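Local atomic coordinates of aldehyde dehydrogenase (Burkholderia cenocepacia, PDB entry 4O6R), a protein that probably oxidises aldehydes to carboxylic acids with NAD(P)+ as cofactor and binds adenosine monophosphate. Residues 72-75 and 76-80. Residues are numbered along the deposited sequence; the frame is centred on the assembly and turned at random.
Sequences RGRL and LLRLA
Leu76 N donates to Arg72 O at 3.2 Å, the first of four consecutive i to i+4 bonds within the alpha-helix 69-85. The carbon chain of Leu76 lies against the same carbonyl, with CG 3.7 Å from Arg72 O, while its side chain also packs on Phe117 of helix 102-123. Arg72 NE hydrogen-bonds to Ala172 O. At Gly73 the carbonyl oxygen receives Leu77 N at 2.9 Å, and CG of Leu77 closes in on that oxygen to 3.3 Å.

Arg74 O takes the next bond, from Arg78 N at 2.9 Å. The side chains of this pair, one turn apart, bring their guanidinium groups together nearly parallel, the planes 20° apart. Arg74 CG stands anti to the backbone N (chi1 180°) and the chain bends at chi2, whereas Arg78 runs extended from CG to NE; NH2 of Arg78 thereby comes over one face of the Arg74 guanidinium, displaced toward its rim. Arg74 NH2 and Arg78 NH2 are 3.4 Å apart, two donors of like charge with no hydrogen bond between them. A salt bridge from Arg74 NH2 to Glu84 OE1 of the second subunit would partly offset this charge, although Arg118 of that subunit brings another positive group near Arg74 NH1. Leu75 packs on Phe201, and Leu79 N donates to Leu75 O at 2.9 Å.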
loop_
_atom_site.group_PDB
_atom_site.type_symbol
_atom_site.label_atom_id
_atom_site.label_comp_id
_atom_site.label_asym_id
_atom_site.label_seq_id
_atom_site.Cartn_x
_atom_site.Cartn_y
_atom_site.Cartn_z
ATOM N N ARG A 72 13.189 9.131 -15.670
ATOM C CA ARG A 72 13.494 10.112 -14.613
ATOM C C ARG A 72 14.350 9.440 -13.535
ATOM O O ARG A 72 15.358 9.987 -13.067
ATOM C CB ARG A 72 12.240 10.683 -13.948
ATOM C CG ARG A 72 11.350 11.461 -14.888
ATOM C CD ARG A 72 10.339 12.311 -14.130
ATOM N NE ARG A 72 9.438 11.508 -13.332
ATOM C CZ ARG A 72 8.230 11.102 -13.698
ATOM N NH1 ARG A 72 7.752 11.362 -14.889
ATOM N NH2 ARG A 72 7.499 10.402 -12.859
ATOM N N GLY A 73 13.941 8.241 -13.167
ATOM C CA GLY A 73 14.694 7.434 -12.203
ATOM C C GLY A 73 16.157 7.234 -12.608
ATOM O O GLY A 73 17.081 7.394 -11.790
ATOM N N ARG A 74 16.359 6.853 -13.859
ATOM C CA ARG A 74 17.720 6.593 -14.379
ATOM C C ARG A 74 18.632 7.832 -14.227
ATOM O O ARG A 74 19.832 7.720 -13.880
ATOM C CB ARG A 74 17.633 6.119 -15.840
ATOM C CG ARG A 74 18.968 5.821 -16.506
ATOM C CD ARG A 74 19.611 4.584 -15.883
ATOM N NE ARG A 74 20.663 3.977 -16.717
ATOM C CZ ARG A 74 20.440 3.356 -17.883
ATOM N NH1 ARG A 74 19.202 3.264 -18.393
ATOM N NH2 ARG A 74 21.448 2.840 -18.552
ATOM N N LEU A 75 18.059 9.012 -14.438
ATOM C CA LEU A 75 18.819 10.239 -14.301
ATOM C C LEU A 75 19.269 10.465 -12.850
ATOM O O LEU A 75 20.416 10.849 -12.608
ATOM C CB LEU A 75 18.044 11.433 -14.832
ATOM C CG LEU A 75 17.935 11.557 -16.344
ATOM C CD1 LEU A 75 16.774 12.501 -16.664
ATOM C CD2 LEU A 75 19.254 12.072 -16.913
ATOM N N LEU A 76 18.376 10.231 -11.902
ATOM C CA LEU A 76 18.713 10.322 -10.500
ATOM C C LEU A 76 19.772 9.268 -10.118
ATOM O O LEU A 76 20.672 9.545 -9.314
ATOM C CB LEU A 76 17.444 10.193 -9.629
ATOM C CG LEU A 76 16.428 11.347 -9.766
ATOM C CD1 LEU A 76 15.046 10.949 -9.254
ATOM C CD2 LEU A 76 16.919 12.559 -9.010
ATOM N N LEU A 77 19.649 8.056 -10.661
ATOM C CA LEU A 77 20.641 7.020 -10.422
ATOM C C LEU A 77 22.022 7.459 -10.918
ATOM O O LEU A 77 23.034 7.276 -10.215
ATOM C CB LEU A 77 20.250 5.694 -11.077
ATOM C CG LEU A 77 19.015 5.002 -10.498
ATOM C CD1 LEU A 77 18.733 3.718 -11.279
ATOM C CD2 LEU A 77 19.205 4.667 -9.027
ATOM N N ARG A 78 22.078 7.978 -12.138
ATOM C CA ARG A 78 23.328 8.506 -12.664
ATOM C C ARG A 78 23.884 9.642 -11.817
ATOM O O ARG A 78 25.100 9.745 -11.673
ATOM C CB ARG A 78 23.164 9.057 -14.085
ATOM C CG ARG A 78 23.165 8.025 -15.184
ATOM C CD ARG A 78 22.921 8.735 -16.517
ATOM N NE ARG A 78 22.412 7.811 -17.490
ATOM C CZ ARG A 78 23.132 6.884 -18.097
ATOM N NH1 ARG A 78 24.422 6.747 -17.832
ATOM N NH2 ARG A 78 22.549 6.077 -18.981
ATOM N N LEU A 79 23.007 10.533 -11.338
ATOM C CA LEU A 79 23.444 11.637 -10.482
ATOM C C LEU A 79 24.141 11.116 -9.218
ATOM O O LEU A 79 25.213 11.627 -8.829
ATOM C CB LEU A 79 22.291 12.531 -10.079
ATOM C CG LEU A 79 22.670 13.731 -9.191
ATOM C CD1 LEU A 79 23.660 14.651 -9.868
ATOM C CD2 LEU A 79 21.406 14.479 -8.821
ATOM N N ALA A 80 23.540 10.095 -8.600
ATOM C CA ALA A 80 24.102 9.504 -7.393
ATOM C C ALA A 80 25.509 8.988 -7.655
ATOM O O ALA A 80 26.443 9.196 -6.849
ATOM C CB ALA A 80 23.225 8.382 -6.887
#